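Local coordinates for protein agmatine N-acetyltransferase (Drosophila melanogaster, PDB 7CIW) that catalyses transfer of an acetyl group from acetyl-CoA to the amine of agmatine, and probably also acylates arylalkylamines such as serotonin and dopamine, at residues V164-V169 / Q210-H215; I183-Y188 / H206-T211. The protein carries 1 engineered substitution. One frame throughout, in Å; residues are numbered along the deposited sequence.

Contact 1 (V164-V169 / Q210-H215); sequences VDCTSV and QTFVLH. With COA (coenzyme A), chain B; G0R (N-(4-carbamimidamidobutyl)ethanamide), chain C.
Gln210 pairs with Cys166, the last residue of strand 161-166, in the antiparallel part of the central sheet of this GNAT-fold acetyltransferase, where strand 208-215 flanks strand 161-166. Their backbones exchange two hydrogen bonds. The one from Gln210 N reaches Cys166 O at 3.0 Å, and a water donating to the same oxygen is held in turn by Gln210 NE2. Thr211 pairs with Asp165 in a non-hydrogen-bonded position, its side chain lying beside the aspartate and pointing the same way. With Thr211 OG1 anti to the carbonyl carbon (chi1 -61°), the hydroxyl donates to Asp165 OD1 at 2.8 Å, on the anti side and 32° out of the carboxylate plane. Val110 of helix 99-114 packs on both side chains. Phe212 exchanges two backbone bonds with Val164. Its ring lies on the sheet face of Cys166, and Cys166 SG stands obliquely to it, 4.9 Å from the Phe212 ring centroid; Ala172 and Val175 of helix 169-177 also pack on the Phe212 side chain. The pairing thus backs the end of strand 161-166 where cofactor and product meet: Cys166 CA lies 3.7 Å from S1P of coenzyme A, and Asp165 O accepts a weak bond from the N4 amide of acetylagmatine. The Val164 side chain forks, CG1 resting 4.1 Å from Phe212 CB while CG2 meets the acetyl methyl C1 of acetylagmatine at 3.7 Å.

Contact 2 (I183-Y188 / H206-T211); sequences INTLRY and HESVQT
Tyr188 lays one face of its ring over Ser208 CA, with CD2 at the ring edge 3.4 Å from His206 O, just beyond the antiparallel pairing of strands 181-187 and 208-215. Tyr188 N donates to Glu207 O, fixing the ring's root, while the hydroxyl goes past the strand to bond Thr167 O. Without the ring, as with an alanine at this place, Thr167 O would probably lose its hydroxyl mate and a gap would open over Ser208. Next to it Arg187, bent at chi3 (108°), brings NH2 to Glu207 OE1 in a salt bridge, the guanidinium and carboxylate planes 75° apart; Glu207 O lies over one guanidinium face. Inside the pair, Leu186 and Val209 exchange two backbone bonds, and Leu186 CB touches Val209 CG1 at 3.7 Å. Ile183 and Asn184 both face Thr211 in a classic beta bulge: Ile183 N donates to Thr211 O at 2.8 Å, Thr211 N to Asn184 O at 2.9 Å, and Ile183 CG1 meets Thr211 CG2. In a second shell, one water accepts from Asn184 ND2 and donates to Val209 O and to Thr211 OG1, the hydroxyl that itself donates to Asp165. Another water links Thr185 OG1 to Gln210 OE1. Strand 181-187 is outermost in the sheet of this chain; Thr114 of helix 99-114 packs on Ile183 and Asn184 at the bulge, and Leu36 of helix 35-38 touches Tyr188 at the far end.

Overall arrangement
Contacts 1 and 2 flank the same strand, 208-215, and share Gln210 and Thr211, so strand 161-166 at the ligands is joined through it to the outer strand 181-187; their centres are 8 Å apart. Besides the Tyr188 hydroxyl, 2.9 Å from Thr167 O, a probable hydrogen bond from Val169 N to His206 ND1 at 3.1 Å ties the segments just past the strand ends, including the start of helix 169-177. Contact 1 touches coenzyme A and acetylagmatine directly, whereas contact 2 stands behind it, the side chain of His206 about 6 Å from coenzyme A and that of Val209 about 7 Å from acetylagmatine, consistent with a second-shell position.

Contact 1 (V164-V169 / Q210-H215)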
# COMPACT_ATOMS: atom_id res chain seq x y z
N VAL A 164 -7.02 -2.49 -0.83
CA VAL A 164 -5.88 -1.66 -1.22
C VAL A 164 -6.36 -0.23 -1.48
O VAL A 164 -7.40 -0.03 -2.13
CB VAL A 164 -5.16 -2.27 -2.44
CG1 VAL A 164 -6.12 -2.43 -3.64
CG2 VAL A 164 -3.93 -1.44 -2.83
N ASP A 165 -5.66 0.77 -0.94
CA ASP A 165 -5.97 2.18 -1.19
C ASP A 165 -5.14 2.65 -2.37
O ASP A 165 -3.97 2.99 -2.22
CB ASP A 165 -5.68 3.05 0.03
CG ASP A 165 -6.45 2.62 1.27
OD1 ASP A 165 -7.61 2.19 1.14
OD2 ASP A 165 -5.88 2.72 2.38
N CYS A 166 -5.76 2.73 -3.54
CA CYS A 166 -5.06 3.19 -4.73
C CYS A 166 -5.03 4.72 -4.73
O CYS A 166 -5.93 5.40 -5.22
CB CYS A 166 -5.71 2.64 -5.99
SG CYS A 166 -5.61 0.83 -6.11
N THR A 167 -3.98 5.25 -4.11
CA THR A 167 -3.72 6.68 -4.15
C THR A 167 -3.31 7.13 -5.55
O THR A 167 -3.42 8.32 -5.87
CB THR A 167 -2.64 7.02 -3.13
OG1 THR A 167 -1.46 6.27 -3.43
CG2 THR A 167 -3.11 6.63 -1.73
N SER A 168 -2.85 6.20 -6.38
CA SER A 168 -2.38 6.46 -7.74
C SER A 168 -3.36 5.86 -8.73
O SER A 168 -3.81 4.72 -8.55
CB SER A 168 -0.99 5.84 -7.93
OG SER A 168 -0.68 5.67 -9.30
N VAL A 169 -3.69 6.61 -9.79
CA VAL A 169 -4.61 6.09 -10.80
C VAL A 169 -4.02 4.91 -11.56
O VAL A 169 -4.77 4.09 -12.09
CB VAL A 169 -5.04 7.17 -11.81
CG1 VAL A 169 -5.63 8.37 -11.10
CG2 VAL A 169 -3.87 7.57 -12.70
N GLN A 210 -8.69 5.86 -4.27
CA GLN A 210 -9.75 4.93 -4.62
C GLN A 210 -9.46 3.59 -3.96
O GLN A 210 -8.44 2.96 -4.28
CB GLN A 210 -9.85 4.76 -6.13
CG GLN A 210 -10.17 6.05 -6.86
CD GLN A 210 -10.17 5.83 -8.34
OE1 GLN A 210 -11.18 5.45 -8.91
NE2 GLN A 210 -9.02 6.04 -8.98
N THR A 211 -10.33 3.16 -3.06
CA THR A 211 -10.13 1.91 -2.35
C THR A 211 -10.83 0.77 -3.07
O THR A 211 -12.02 0.87 -3.38
CB THR A 211 -10.63 2.02 -0.91
OG1 THR A 211 -9.89 3.05 -0.26
CG2 THR A 211 -10.40 0.71 -0.15
N PHE A 212 -10.09 -0.30 -3.33
CA PHE A 212 -10.59 -1.48 -4.03
C PHE A 212 -10.46 -2.70 -3.13
O PHE A 212 -9.55 -2.78 -2.29
CB PHE A 212 -9.82 -1.74 -5.32
CG PHE A 212 -10.07 -0.74 -6.42
CD1 PHE A 212 -9.41 0.49 -6.44
CD2 PHE A 212 -10.93 -1.05 -7.46
CE1 PHE A 212 -9.63 1.38 -7.47
CE2 PHE A 212 -11.15 -0.17 -8.49
CZ PHE A 212 -10.51 1.06 -8.49
N VAL A 213 -11.35 -3.67 -3.33
CA VAL A 213 -11.26 -4.96 -2.65
C VAL A 213 -11.37 -6.09 -3.66
O VAL A 213 -11.93 -5.95 -4.75
CB VAL A 213 -12.34 -5.13 -1.56
CG1 VAL A 213 -12.26 -4.01 -0.55
CG2 VAL A 213 -13.73 -5.19 -2.19
N LEU A 214 -10.82 -7.24 -3.26
CA LEU A 214 -10.95 -8.48 -4.00
C LEU A 214 -11.46 -9.55 -3.05
O LEU A 214 -10.88 -9.75 -1.98
CB LEU A 214 -9.61 -8.91 -4.60
CG LEU A 214 -9.66 -10.22 -5.39
CD1 LEU A 214 -10.35 -10.01 -6.74
CD2 LEU A 214 -8.25 -10.80 -5.55
N HIS A 215 -12.54 -10.23 -3.43
CA HIS A 215 -13.07 -11.30 -2.59
C HIS A 215 -12.33 -12.59 -2.88
O HIS A 215 -12.22 -13.00 -4.04
CB HIS A 215 -14.57 -11.46 -2.83
CG HIS A 215 -15.36 -10.24 -2.48
ND1 HIS A 215 -15.93 -10.06 -1.24
CD2 HIS A 215 -15.63 -9.12 -3.19
CE1 HIS A 215 -16.53 -8.88 -1.21
NE2 HIS A 215 -16.36 -8.29 -2.38
N1A COA B . 3.59 6.61 -14.76
C2A COA B . 3.23 6.61 -16.07
N3A COA B . 2.74 5.47 -16.66
C4A COA B . 2.60 4.35 -15.95
C5A COA B . 2.95 4.35 -14.65
C6A COA B . 3.44 5.50 -14.06
N6A COA B . 3.94 5.98 -12.71
N7A COA B . 2.73 3.12 -14.13
C8A COA B . 2.24 2.33 -15.10
N9A COA B . 2.15 3.09 -16.20
C1B COA B . 1.79 2.85 -17.47
C2B COA B . 2.73 1.75 -18.01
O2B COA B . 4.02 2.30 -18.49
C3B COA B . 2.02 1.09 -18.94
O3B COA B . 1.84 1.80 -20.19
P3B COA B . 2.84 1.63 -21.51
O7A COA B . 3.41 0.22 -21.55
O8A COA B . 2.08 1.99 -22.79
O9A COA B . 3.97 2.63 -21.29
C4B COA B . 0.51 1.07 -18.33
O4B COA B . 0.40 2.12 -17.53
C5B COA B . 0.20 -0.23 -17.61
O5B COA B . 1.34 -0.56 -16.83
P1A COA B . 1.21 -1.62 -15.53
O1A COA B . -0.24 -1.85 -15.09
O2A COA B . 1.94 -2.91 -15.87
O3A COA B . 1.95 -0.82 -14.31
P2A COA B . 3.11 -1.41 -13.31
O4A COA B . 4.38 -1.65 -14.06
O5A COA B . 2.59 -2.64 -12.60
O6A COA B . 3.29 -0.13 -12.29
CBP COA B . 2.74 0.95 -10.32
CCP COA B . 2.19 0.30 -11.56
CDP COA B . 3.34 -0.19 -9.42
CEP COA B . 1.61 1.67 -9.56
CAP COA B . 3.79 1.97 -10.74
OAP COA B . 3.14 3.02 -11.42
C9P COA B . 4.57 2.59 -9.57
O9P COA B . 5.45 2.02 -9.01
N8P COA B . 4.24 3.95 -9.17
C7P COA B . 4.98 4.64 -8.10
C6P COA B . 4.58 4.22 -6.62
C5P COA B . 3.07 4.27 -6.56
O5P COA B . 2.45 5.26 -6.85
N4P COA B . 2.41 3.01 -6.10
C3P COA B . 0.97 2.83 -6.02
C2P COA B . 0.31 3.70 -4.94
S1P COA B . -1.39 3.05 -4.96
C10 G0R C . 3.00 5.57 3.12
N12 G0R C . 3.61 6.83 2.71
C1 G0R C . -0.65 0.24 -2.40
C2 G0R C . -0.13 1.63 -2.02
C5 G0R C . -0.55 3.87 -0.94
C6 G0R C . -0.25 3.94 0.56
C7 G0R C . 0.04 5.36 1.05
C8 G0R C . 1.51 5.70 1.30
N4 G0R C . -1.01 2.55 -1.32
N9 G0R C . 2.04 5.06 2.48
N11 G0R C . 3.50 4.88 4.28
O3 G0R C . 0.98 1.94 -2.28
O HOH W 1 -6.48 6.74 -7.60

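Contact 2 (I183-Y188 / H206-T211)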
# COMPACT_ATOMS: atom_id res chain seq x y z
N ILE A 183 -14.76 0.53 -3.87
CA ILE A 183 -15.71 0.66 -2.76
C ILE A 183 -15.72 2.06 -2.15
O ILE A 183 -16.62 2.36 -1.36
CB ILE A 183 -15.46 -0.38 -1.66
CG1 ILE A 183 -14.09 -0.20 -1.02
CG2 ILE A 183 -15.64 -1.81 -2.18
CD1 ILE A 183 -14.00 -0.85 0.35
N ASN A 184 -14.76 2.91 -2.50
CA ASN A 184 -14.69 4.24 -1.89
C ASN A 184 -13.79 5.15 -2.70
O ASN A 184 -12.74 4.73 -3.18
CB ASN A 184 -14.16 4.18 -0.45
CG ASN A 184 -14.45 5.46 0.33
OD1 ASN A 184 -15.59 5.72 0.69
ND2 ASN A 184 -13.41 6.25 0.61
N THR A 185 -14.19 6.42 -2.80
CA THR A 185 -13.41 7.46 -3.45
C THR A 185 -13.36 8.68 -2.53
O THR A 185 -14.40 9.15 -2.06
CB THR A 185 -14.00 7.86 -4.81
OG1 THR A 185 -14.12 6.69 -5.64
CG2 THR A 185 -13.13 8.89 -5.50
N LEU A 186 -12.16 9.17 -2.27
CA LEU A 186 -11.98 10.41 -1.52
C LEU A 186 -11.09 11.32 -2.33
O LEU A 186 -9.92 10.99 -2.56
CB LEU A 186 -11.38 10.13 -0.14
CG LEU A 186 -10.99 11.34 0.72
CD1 LEU A 186 -12.16 12.30 0.86
CD2 LEU A 186 -10.52 10.83 2.09
N ARG A 187 -11.62 12.46 -2.77
CA ARG A 187 -10.84 13.41 -3.55
C ARG A 187 -9.91 14.20 -2.65
O ARG A 187 -10.30 14.64 -1.56
CB ARG A 187 -11.75 14.38 -4.30
CG ARG A 187 -12.69 13.70 -5.27
CD ARG A 187 -13.36 14.75 -6.16
NE ARG A 187 -12.83 14.70 -7.52
CZ ARG A 187 -11.95 15.56 -8.02
NH1 ARG A 187 -11.48 16.55 -7.27
NH2 ARG A 187 -11.52 15.43 -9.27
N TYR A 188 -8.68 14.41 -3.12
CA TYR A 188 -7.68 15.06 -2.27
C TYR A 188 -8.07 16.49 -1.95
O TYR A 188 -7.78 16.96 -0.84
CB TYR A 188 -6.31 15.02 -2.94
CG TYR A 188 -5.79 13.62 -3.12
CD1 TYR A 188 -5.62 12.78 -2.03
CD2 TYR A 188 -5.50 13.12 -4.37
CE1 TYR A 188 -5.15 11.50 -2.18
CE2 TYR A 188 -5.02 11.83 -4.54
CZ TYR A 188 -4.86 11.03 -3.43
OH TYR A 188 -4.39 9.74 -3.58
N HIS A 206 -3.40 12.18 -10.36
CA HIS A 206 -3.90 11.54 -9.15
C HIS A 206 -4.78 12.51 -8.39
O HIS A 206 -4.31 13.32 -7.59
CB HIS A 206 -2.73 11.06 -8.30
CG HIS A 206 -1.69 10.34 -9.09
ND1 HIS A 206 -1.95 9.15 -9.74
CD2 HIS A 206 -0.41 10.66 -9.38
CE1 HIS A 206 -0.86 8.76 -10.37
NE2 HIS A 206 0.09 9.66 -10.17
N GLU A 207 -6.08 12.42 -8.62
CA GLU A 207 -7.05 13.33 -8.03
C GLU A 207 -7.74 12.77 -6.79
O GLU A 207 -8.39 13.54 -6.08
CB GLU A 207 -8.13 13.70 -9.04
CG GLU A 207 -7.63 14.29 -10.33
CD GLU A 207 -8.76 14.51 -11.31
OE1 GLU A 207 -9.74 15.19 -10.94
OE2 GLU A 207 -8.68 13.98 -12.44
N SER A 208 -7.64 11.47 -6.53
CA SER A 208 -8.40 10.85 -5.45
C SER A 208 -7.68 9.60 -4.98
O SER A 208 -6.85 9.04 -5.69
CB SER A 208 -9.80 10.48 -5.90
OG SER A 208 -9.71 9.52 -6.95
N VAL A 209 -8.02 9.16 -3.77
CA VAL A 209 -7.66 7.82 -3.31
C VAL A 209 -8.88 6.93 -3.51
O VAL A 209 -9.98 7.23 -3.03
CB VAL A 209 -7.16 7.82 -1.85
CG1 VAL A 209 -8.09 8.59 -0.92
CG2 VAL A 209 -6.93 6.37 -1.34
N GLN A 210 -8.69 5.86 -4.27
CA GLN A 210 -9.75 4.93 -4.62
C GLN A 210 -9.46 3.59 -3.96
O GLN A 210 -8.44 2.96 -4.28
CB GLN A 210 -9.85 4.76 -6.13
CG GLN A 210 -10.17 6.05 -6.86
CD GLN A 210 -10.17 5.83 -8.34
OE1 GLN A 210 -11.18 5.45 -8.91
NE2 GLN A 210 -9.02 6.04 -8.98
N THR A 211 -10.33 3.16 -3.06
CA THR A 211 -10.13 1.91 -2.35
C THR A 211 -10.83 0.77 -3.07
O THR A 211 -12.02 0.87 -3.38
CB THR A 211 -10.63 2.02 -0.91
OG1 THR A 211 -9.89 3.05 -0.26
CG2 THR A 211 -10.40 0.71 -0.15
O HOH W 2 -10.76 5.76 -0.56
O HOH W 3 -13.46 6.98 -8.44